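Local coordinates for protein endoglucanase E (Clostridium thermocellum, PDB 2WAO) that probably removes acetyl groups from plant cell wall polysaccharides through its family 2 carbohydrate esterase domain and binds cellulose-like chains there, as part of a bifunctional cellulase-esterase, at residues 125-139 against 151-163. Sequence-based numbering, arbitrary orientation.
Sequences IEFIGDSITCAYGNE and NENSYMSYAAITA. With BGC (beta-D-glucopyranose), chain B; BGC (beta-D-glucopyranose), chain C; FMT (formic acid), chain D.
Phe127 and Ala159 join the first strand and the helix of a beta-alpha-beta crossover in the SGNH (GDSL-like) hydrolase fold, which strand 168-174 completes. The axes of strand 125-129 and helix 158-163 run nearly antiparallel, at 168°. Apolar packing holds this end. Ala159 CB sits over the centre of one face of the Phe127 ring, 3.3 Å from its centroid, as a CH-pi contact. The Tyr158 ring meets Phe127 obliquely, with CE1 atoms of the two rings 4.0 Å apart. Ile132 O lies at the edge of the Tyr158 ring, in its plane.

Polar bonds hold the loop end. Asn138 pairs with Asn153 through both ends of its amide: Asn153 N donates to Asn138 OD1 at 2.9 Å, and Asn138 ND2 donates to Asn153 O at 3.0 Å. A chi1 of 76° puts Asn138 CG between its own backbone N and carbonyl carbon, and the amide reaches the Asn153 backbone. Glu139 N donates to Asn151 O at 3.0 Å; the Glu139 carboxylate also forms a salt bridge with Arg94.

Segment 125-139 also carries Ser131, in a short weak helix, and Tyr136, in the type II turn after it; both belong to the glycan pocket. In the conformer given, Ser131 OG accepts from O6 of a bound glucose at 2.6 Å. Across the contact, Asn138 ND2 also gives a weak bond to Met156 O, at 3.3 Å.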
ATOM      1  N   ILE A 125       7.259  -1.143  -7.857  1.00  3.24           N
ATOM      2  CA  ILE A 125       7.642  -0.547  -6.548  1.00  2.60           C
ATOM      3  C   ILE A 125       7.028  -1.437  -5.458  1.00  3.73           C
ATOM      4  O   ILE A 125       5.920  -1.972  -5.649  1.00  4.73           O
ATOM      5  CB  ILE A 125       7.091   0.879  -6.411  1.00  3.91           C
ATOM      6  CG1 ILE A 125       7.417   1.711  -7.648  1.00  3.48           C
ATOM      7  CG2 ILE A 125       7.620   1.548  -5.126  1.00  3.67           C
ATOM      8  CD1 ILE A 125       6.804   3.120  -7.627  1.00  3.71           C
ATOM      9  N   GLU A 126       7.743  -1.652  -4.356  1.00  3.19           N
ATOM     10  CA  GLU A 126       7.125  -2.230  -3.154  1.00  2.00           C
ATOM     11  C   GLU A 126       7.215  -1.147  -2.080  1.00  2.28           C
ATOM     12  O   GLU A 126       8.290  -0.571  -1.840  1.00  2.16           O
ATOM     13  CB  GLU A 126       7.857  -3.473  -2.685  1.00  3.11           C
ATOM     14  CG  GLU A 126       7.251  -4.121  -1.427  1.00  4.08           C
ATOM     15  CD  GLU A 126       7.885  -5.463  -1.142  1.00  7.15           C
ATOM     16  OE1 GLU A 126       9.093  -5.494  -0.902  1.00  9.42           O
ATOM     17  OE2 GLU A 126       7.170  -6.491  -1.131  1.00 11.38           O
ATOM     18  N   PHE A 127       6.090  -0.936  -1.393  1.00  2.22           N
ATOM     19  CA  PHE A 127       6.033  -0.012  -0.272  1.00  2.66           C
ATOM     20  C   PHE A 127       5.925  -0.858   0.977  1.00  3.81           C
ATOM     21  O   PHE A 127       5.169  -1.872   1.003  1.00  5.45           O
ATOM     22  CB  PHE A 127       4.770   0.844  -0.392  1.00  3.33           C
ATOM     23  CG  PHE A 127       4.853   1.867  -1.478  1.00  3.13           C
ATOM     24  CD1 PHE A 127       5.272   3.165  -1.162  1.00  2.75           C
ATOM     25  CD2 PHE A 127       4.527   1.537  -2.802  1.00  4.12           C
ATOM     26  CE1 PHE A 127       5.406   4.133  -2.168  1.00  4.63           C
ATOM     27  CE2 PHE A 127       4.640   2.533  -3.824  1.00  3.60           C
ATOM     28  CZ  PHE A 127       5.090   3.800  -3.471  1.00  2.08           C
ATOM     29  N   ILE A 128       6.654  -0.463   2.015  1.00  3.46           N
ATOM     30  CA  ILE A 128       6.568  -1.172   3.318  1.00  3.62           C
ATOM     31  C   ILE A 128       6.230  -0.131   4.363  1.00  2.94           C
ATOM     32  O   ILE A 128       7.000   0.782   4.573  1.00  3.72           O
ATOM     33  CB  ILE A 128       7.943  -1.845   3.658  1.00  4.08           C
ATOM     34  CG1 ILE A 128       8.360  -2.808   2.545  1.00  4.93           C
ATOM     35  CG2 ILE A 128       7.885  -2.612   5.040  1.00  3.68           C
ATOM     36  CD1 ILE A 128       9.816  -3.376   2.706  1.00  5.44           C
ATOM     37  N   GLY A 129       5.098  -0.257   5.059  1.00  3.66           N
ATOM     38  CA  GLY A 129       4.764   0.824   5.948  1.00  3.48           C
ATOM     39  C   GLY A 129       3.656   0.541   6.935  1.00  4.87           C
ATOM     40  O   GLY A 129       3.398  -0.603   7.247  1.00  2.30           O
ATOM     41  N   ASP A 130       3.050   1.615   7.434  1.00  3.05           N
ATOM     42  CA  ASP A 130       2.113   1.500   8.574  1.00  4.19           C
ATOM     43  C   ASP A 130       0.809   2.189   8.159  1.00  4.22           C
ATOM     44  O   ASP A 130       0.394   2.095   6.982  1.00  4.74           O
ATOM     45  CB  ASP A 130       2.786   2.080   9.841  1.00  2.90           C
ATOM     46  CG  ASP A 130       3.305   3.566   9.635  1.00  9.23           C
ATOM     47  OD1 ASP A 130       2.773   4.324   8.735  1.00  9.51           O
ATOM     48  OD2 ASP A 130       4.213   3.995  10.387  1.00 11.19           O
ATOM     49  N   SER A 131       0.169   2.916   9.078  1.00  4.66           N
ATOM     50  CA  SER A 131      -1.145   3.502   8.808  0.75  5.21           C
ATOM     51  C   SER A 131      -1.099   4.519   7.694  1.00  4.51           C
ATOM     52  O   SER A 131      -2.055   4.668   6.970  1.00  4.25           O
ATOM     53  CB  SER A 131      -1.699   4.198  10.052  0.75  5.92           C
ATOM     54  OG  SER A 131      -1.737   3.298  11.151  0.75  7.66           O
ATOM     55  N   ILE A 132       0.038   5.240   7.590  1.00  4.13           N
ATOM     56  CA  ILE A 132       0.202   6.297   6.615  1.00  3.78           C
ATOM     57  C   ILE A 132       0.143   5.650   5.217  1.00  4.40           C
ATOM     58  O   ILE A 132      -0.550   6.147   4.334  1.00  4.03           O
ATOM     59  CB  ILE A 132       1.536   7.059   6.828  1.00  2.83           C
ATOM     60  CG1 ILE A 132       1.529   7.747   8.219  1.00  5.05           C
ATOM     61  CG2 ILE A 132       1.664   8.190   5.721  1.00  5.48           C
ATOM     62  CD1 ILE A 132       2.922   8.125   8.718  1.00  6.78           C
ATOM     63  N   THR A 133       0.814   4.515   5.032  1.00  4.02           N
ATOM     64  CA  THR A 133       0.776   3.882   3.688  1.00  4.51           C
ATOM     65  C   THR A 133      -0.480   3.111   3.373  1.00  5.57           C
ATOM     66  O   THR A 133      -0.911   3.044   2.221  1.00  6.56           O
ATOM     67  CB  THR A 133       2.174   3.337   3.149  1.00  8.47           C
ATOM     68  OG1 THR A 133       2.136   2.070   2.451  1.00 10.55           O
ATOM     69  CG2 THR A 133       3.274   3.587   3.989  1.00  2.16           C
ATOM     70  N   CYS A 134      -1.151   2.662   4.417  1.00  2.73           N
ATOM     71  CA  CYS A 134      -2.552   2.160   4.332  1.00  4.38           C
ATOM     72  C   CYS A 134      -3.571   3.260   3.946  1.00  4.78           C
ATOM     73  O   CYS A 134      -4.696   2.935   3.538  1.00  6.29           O
ATOM     74  CB  CYS A 134      -2.960   1.549   5.694  1.00  4.50           C
ATOM     75  SG  CYS A 134      -2.118  -0.026   6.031  1.00  7.67           S
ATOM     76  N   ALA A 135      -3.188   4.534   4.109  1.00  3.57           N
ATOM     77  CA  ALA A 135      -4.089   5.688   3.932  1.00  4.52           C
ATOM     78  C   ALA A 135      -5.261   5.629   4.942  1.00  4.94           C
ATOM     79  O   ALA A 135      -6.373   6.061   4.605  1.00  4.03           O
ATOM     80  CB  ALA A 135      -4.652   5.776   2.504  1.00  4.38           C
ATOM     81  N   TYR A 136      -5.008   5.068   6.133  1.00  4.09           N
ATOM     82  CA  TYR A 136      -5.924   5.166   7.297  1.00  4.10           C
ATOM     83  C   TYR A 136      -6.555   6.574   7.351  1.00  4.05           C
ATOM     84  O   TYR A 136      -5.852   7.613   7.400  1.00  3.51           O
ATOM     85  CB  TYR A 136      -5.081   4.919   8.552  1.00  4.24           C
ATOM     86  CG  TYR A 136      -5.731   4.944   9.932  1.00  4.52           C
ATOM     87  CD1 TYR A 136      -5.530   3.865  10.810  1.00  7.29           C
ATOM     88  CD2 TYR A 136      -6.418   6.063  10.402  1.00  2.27           C
ATOM     89  CE1 TYR A 136      -6.041   3.875  12.065  1.00  7.15           C
ATOM     90  CE2 TYR A 136      -6.991   6.074  11.719  1.00  3.18           C
ATOM     91  CZ  TYR A 136      -6.738   4.998  12.532  1.00  5.74           C
ATOM     92  OH  TYR A 136      -7.214   4.980  13.823  1.00  6.82           O
ATOM     93  N   GLY A 137      -7.887   6.598   7.285  1.00  3.28           N
ATOM     94  CA  GLY A 137      -8.634   7.835   7.594  1.00  4.15           C
ATOM     95  C   GLY A 137      -8.566   8.932   6.550  1.00  3.85           C
ATOM     96  O   GLY A 137      -9.027  10.064   6.820  1.00  4.20           O
ATOM     97  N   ASN A 138      -7.991   8.645   5.371  1.00  3.23           N
ATOM     98  CA  ASN A 138      -7.688   9.738   4.418  1.00  4.53           C
ATOM     99  C   ASN A 138      -8.936  10.405   3.798  1.00  6.27           C
ATOM    100  O   ASN A 138      -8.851  11.548   3.296  1.00  7.28           O
ATOM    101  CB  ASN A 138      -6.590   9.367   3.389  1.00  4.05           C
ATOM    102  CG  ASN A 138      -7.100   8.454   2.290  1.00  4.69           C
ATOM    103  OD1 ASN A 138      -8.119   7.785   2.470  1.00  6.16           O
ATOM    104  ND2 ASN A 138      -6.382   8.400   1.143  1.00  5.09           N
ATOM    105  N   GLU A 139     -10.098   9.749   3.891  1.00  6.44           N
ATOM    106  CA  GLU A 139     -11.343  10.401   3.422  1.00  8.10           C
ATOM    107  C   GLU A 139     -12.199  10.961   4.575  1.00  8.60           C
ATOM    108  O   GLU A 139     -13.295  11.537   4.360  1.00  9.29           O
ATOM    109  CB  GLU A 139     -12.133   9.467   2.494  1.00  8.29           C
ATOM    110  CG  GLU A 139     -11.318   9.127   1.250  1.00 10.17           C
ATOM    111  CD  GLU A 139     -12.127   8.480   0.146  1.00 12.86           C
ATOM    112  OE1 GLU A 139     -13.102   7.762   0.444  1.00 11.61           O
ATOM    113  OE2 GLU A 139     -11.770   8.715  -1.029  1.00 12.45           O
ATOM    114  N   ASN A 151     -13.608   5.058   5.312  1.00  4.33           N
ATOM    115  CA  ASN A 151     -12.777   6.253   5.052  1.00  5.14           C
ATOM    116  C   ASN A 151     -11.292   5.969   4.707  1.00  4.73           C
ATOM    117  O   ASN A 151     -10.444   6.888   4.618  1.00  3.24           O
ATOM    118  CB  ASN A 151     -12.907   7.210   6.247  1.00  4.63           C
ATOM    119  CG  ASN A 151     -14.169   8.085   6.149  1.00  6.10           C
ATOM    120  OD1 ASN A 151     -14.750   8.244   5.069  1.00  7.91           O
ATOM    121  ND2 ASN A 151     -14.573   8.647   7.268  1.00  5.99           N
ATOM    122  N   GLU A 152     -10.956   4.691   4.539  1.00  4.76           N
ATOM    123  CA  GLU A 152      -9.573   4.340   4.257  1.00  4.54           C
ATOM    124  C   GLU A 152      -9.459   4.083   2.763  1.00  4.95           C
ATOM    125  O   GLU A 152      -9.812   3.015   2.283  1.00  4.62           O
ATOM    126  CB  GLU A 152      -9.189   3.062   5.042  1.00  5.05           C
ATOM    127  CG  GLU A 152      -7.765   2.516   4.757  1.00  5.67           C
ATOM    128  CD  GLU A 152      -7.412   1.374   5.726  1.00  8.20           C
ATOM    129  OE1 GLU A 152      -8.058   0.282   5.625  1.00  8.44           O
ATOM    130  OE2 GLU A 152      -6.494   1.592   6.586  1.00  5.65           O
ATOM    131  N   ASN A 153      -8.963   5.055   2.027  1.00  3.46           N
ATOM    132  CA  ASN A 153      -8.860   4.920   0.590  1.00  3.51           C
ATOM    133  C   ASN A 153      -7.398   4.829   0.098  1.00  3.28           C
ATOM    134  O   ASN A 153      -6.777   5.855  -0.300  1.00  3.66           O
ATOM    135  CB  ASN A 153      -9.609   6.078  -0.099  1.00  2.62           C
ATOM    136  CG  ASN A 153      -9.548   5.996  -1.599  1.00  4.99           C
ATOM    137  OD1 ASN A 153      -9.954   6.938  -2.311  1.00  8.25           O
ATOM    138  ND2 ASN A 153      -9.126   4.854  -2.108  1.00  2.62           N
ATOM    139  N   SER A 154      -6.888   3.583   0.043  1.00  4.24           N
ATOM    140  CA  SER A 154      -5.515   3.381  -0.451  1.00  4.24           C
ATOM    141  C   SER A 154      -5.292   3.791  -1.914  1.00  3.81           C
ATOM    142  O   SER A 154      -4.146   3.971  -2.317  1.00  5.52           O
ATOM    143  CB  SER A 154      -5.018   1.953  -0.240  1.00  3.85           C
ATOM    144  OG  SER A 154      -5.860   1.085  -0.958  1.00  5.61           O
ATOM    145  N   TYR A 155      -6.366   3.920  -2.692  1.00  3.59           N
ATOM    146  CA  TYR A 155      -6.216   4.396  -4.091  1.00  3.72           C
ATOM    147  C   TYR A 155      -5.661   5.824  -4.087  1.00  3.47           C
ATOM    148  O   TYR A 155      -4.992   6.225  -5.041  1.00  3.22           O
ATOM    149  CB  TYR A 155      -7.568   4.388  -4.839  1.00  4.14           C
ATOM    150  CG  TYR A 155      -7.448   4.616  -6.354  1.00  3.72           C
ATOM    151  CD1 TYR A 155      -6.976   3.593  -7.186  1.00  6.56           C
ATOM    152  CD2 TYR A 155      -7.797   5.853  -6.930  1.00  7.59           C
ATOM    153  CE1 TYR A 155      -6.884   3.774  -8.551  1.00  5.47           C
ATOM    154  CE2 TYR A 155      -7.704   6.055  -8.305  1.00  9.72           C
ATOM    155  CZ  TYR A 155      -7.263   5.000  -9.101  1.00  8.38           C
ATOM    156  OH  TYR A 155      -7.169   5.177 -10.448  1.00  8.42           O
ATOM    157  N   MET A 156      -5.948   6.589  -3.018  1.00  3.29           N
ATOM    158  CA  MET A 156      -5.460   7.981  -2.895  1.00  5.03           C
ATOM    159  C   MET A 156      -4.357   8.100  -1.796  1.00  4.43           C
ATOM    160  O   MET A 156      -4.169   9.157  -1.170  1.00  5.33           O
ATOM    161  CB  MET A 156      -6.609   8.972  -2.706  1.00  4.72           C
ATOM    162  CG  MET A 156      -7.534   9.095  -3.952  1.00  6.57           C
ATOM    163  SD  MET A 156      -6.613   9.598  -5.432  1.00 10.53           S
ATOM    164  CE  MET A 156      -6.256  11.299  -5.035  1.00 14.19           C
ATOM    165  N   SER A 157      -3.658   6.978  -1.541  1.00  3.52           N
ATOM    166  CA  SER A 157      -2.451   7.022  -0.705  0.50  2.79           C
ATOM    167  C   SER A 157      -1.321   7.650  -1.513  1.00  3.42           C
ATOM    168  O   SER A 157      -1.315   7.607  -2.764  1.00  3.21           O
ATOM    169  CB  SER A 157      -2.030   5.624  -0.268  0.50  2.36           C
ATOM    170  OG  SER A 157      -1.469   4.913  -1.355  0.50  2.00           O
ATOM    171  N   TYR A 158      -0.361   8.245  -0.808  1.00  3.31           N
ATOM    172  CA  TYR A 158       0.824   8.800  -1.514  1.00  3.28           C
ATOM    173  C   TYR A 158       1.469   7.701  -2.351  1.00  3.15           C
ATOM    174  O   TYR A 158       2.053   7.995  -3.415  1.00  5.03           O
ATOM    175  CB  TYR A 158       1.849   9.378  -0.542  1.00  2.65           C
ATOM    176  CG  TYR A 158       2.591   8.331   0.239  1.00  4.27           C
ATOM    177  CD1 TYR A 158       3.871   7.910  -0.166  1.00  6.25           C
ATOM    178  CD2 TYR A 158       2.003   7.719   1.369  1.00  3.04           C
ATOM    179  CE1 TYR A 158       4.544   6.924   0.513  1.00  6.39           C
ATOM    180  CE2 TYR A 158       2.682   6.712   2.075  1.00  3.68           C
ATOM    181  CZ  TYR A 158       3.946   6.339   1.639  1.00  6.35           C
ATOM    182  OH  TYR A 158       4.648   5.351   2.261  1.00  8.15           O
ATOM    183  N   ALA A 159       1.431   6.459  -1.859  1.00  2.67           N
ATOM    184  CA  ALA A 159       2.045   5.341  -2.545  1.00  4.69           C
ATOM    185  C   ALA A 159       1.359   5.046  -3.898  1.00  3.96           C
ATOM    186  O   ALA A 159       2.026   4.895  -4.948  1.00  4.18           O
ATOM    187  CB  ALA A 159       2.016   4.121  -1.652  1.00  3.24           C
ATOM    188  N   ALA A 160       0.015   4.993  -3.898  1.00  3.74           N
ATOM    189  CA  ALA A 160      -0.706   4.689  -5.141  1.00  2.97           C
ATOM    190  C   ALA A 160      -0.574   5.827  -6.143  1.00  4.08           C
ATOM    191  O   ALA A 160      -0.443   5.616  -7.366  1.00  3.13           O
ATOM    192  CB  ALA A 160      -2.174   4.445  -4.859  1.00  2.59           C
ATOM    193  N   ILE A 161      -0.581   7.045  -5.622  1.00  3.82           N
ATOM    194  CA  ILE A 161      -0.540   8.202  -6.501  1.00  4.48           C
ATOM    195  C   ILE A 161       0.884   8.262  -7.163  1.00  3.93           C
ATOM    196  O   ILE A 161       1.027   8.514  -8.403  1.00  2.40           O
ATOM    197  CB  ILE A 161      -0.787   9.487  -5.680  1.00  5.28           C
ATOM    198  CG1 ILE A 161      -2.233   9.548  -5.127  1.00  4.06           C
ATOM    199  CG2 ILE A 161      -0.462  10.740  -6.570  1.00  4.20           C
ATOM    200  CD1 ILE A 161      -2.371  10.617  -4.004  1.00  5.86           C
ATOM    201  N   THR A 162       1.916   7.999  -6.348  1.00  4.14           N
ATOM    202  CA  THR A 162       3.338   7.965  -6.833  1.00  4.48           C
ATOM    203  C   THR A 162       3.479   6.872  -7.928  1.00  4.65           C
ATOM    204  O   THR A 162       4.071   7.099  -8.977  1.00  4.10           O
ATOM    205  CB  THR A 162       4.299   7.701  -5.627  1.00  3.72           C
ATOM    206  OG1 THR A 162       4.267   8.839  -4.740  1.00  3.56           O
ATOM    207  CG2 THR A 162       5.770   7.502  -6.093  1.00  4.88           C
ATOM    208  N   ALA A 163       2.908   5.697  -7.681  1.00  4.30           N
ATOM    209  CA  ALA A 163       2.970   4.631  -8.667  1.00  5.56           C
ATOM    210  C   ALA A 163       2.275   5.041  -9.977  1.00  6.58           C
ATOM    211  O   ALA A 163       2.838   4.806 -11.051  1.00  6.24           O
ATOM    212  CB  ALA A 163       2.419   3.300  -8.113  1.00  6.15           C
TER
HETATM  213  C2  BGC B   4      -5.291   5.850  16.938  1.00 13.82           C
HETATM  214  C3  BGC B   4      -5.218   4.342  17.126  1.00 13.03           C
HETATM  215  C4  BGC B   4      -4.488   3.708  15.935  1.00 11.36           C
HETATM  216  C5  BGC B   4      -3.106   4.382  15.781  1.00 12.26           C
HETATM  217  C6  BGC B   4      -2.211   3.790  14.674  1.00 14.52           C
HETATM  218  C1  BGC B   4      -3.892   6.411  16.703  1.00 12.63           C
HETATM  219  O2  BGC B   4      -5.937   6.436  18.072  1.00 14.16           O
HETATM  220  O3  BGC B   4      -6.543   3.806  17.226  1.00 15.14           O
HETATM  221  O4  BGC B   4      -4.318   2.454  16.375  1.00 13.99           O
HETATM  222  O5  BGC B   4      -3.302   5.780  15.581  1.00 11.79           O
HETATM  223  O6  BGC B   4      -2.875   3.926  13.430  1.00 16.86           O
HETATM  224  C2  BGC C   5      -4.121   0.075  15.945  1.00 19.12           C
HETATM  225  C3  BGC C   5      -4.624  -1.034  15.014  1.00 21.72           C
HETATM  226  C4  BGC C   5      -6.118  -0.876  14.722  1.00 21.69           C
HETATM  227  C5  BGC C   5      -6.348   0.502  14.134  1.00 20.73           C
HETATM  228  C6  BGC C   5      -7.804   0.717  13.684  1.00 19.68           C
HETATM  229  C1  BGC C   5      -4.599   1.428  15.428  1.00 17.70           C
HETATM  230  O2  BGC C   5      -2.705   0.056  16.069  1.00 14.83           O
HETATM  231  O3  BGC C   5      -4.290  -2.307  15.528  1.00 23.01           O
HETATM  232  O4  BGC C   5      -6.512  -1.826  13.753  1.00 27.21           O
HETATM  233  O5  BGC C   5      -5.991   1.392  15.179  1.00 18.85           O
HETATM  234  O6  BGC C   5      -8.608   1.071  14.778  1.00 22.92           O
HETATM  235  C   FMT D1340       1.339   4.366  11.798  0.50 27.84           C
HETATM  236  O1  FMT D1340       0.366   3.789  12.305  0.50 27.26           O
HETATM  237  O2  FMT D1340       1.376   5.511  11.326  0.50 27.99           O
HETATM  238  O   HOH W   1     -15.165   7.965   2.453  1.00 11.75           O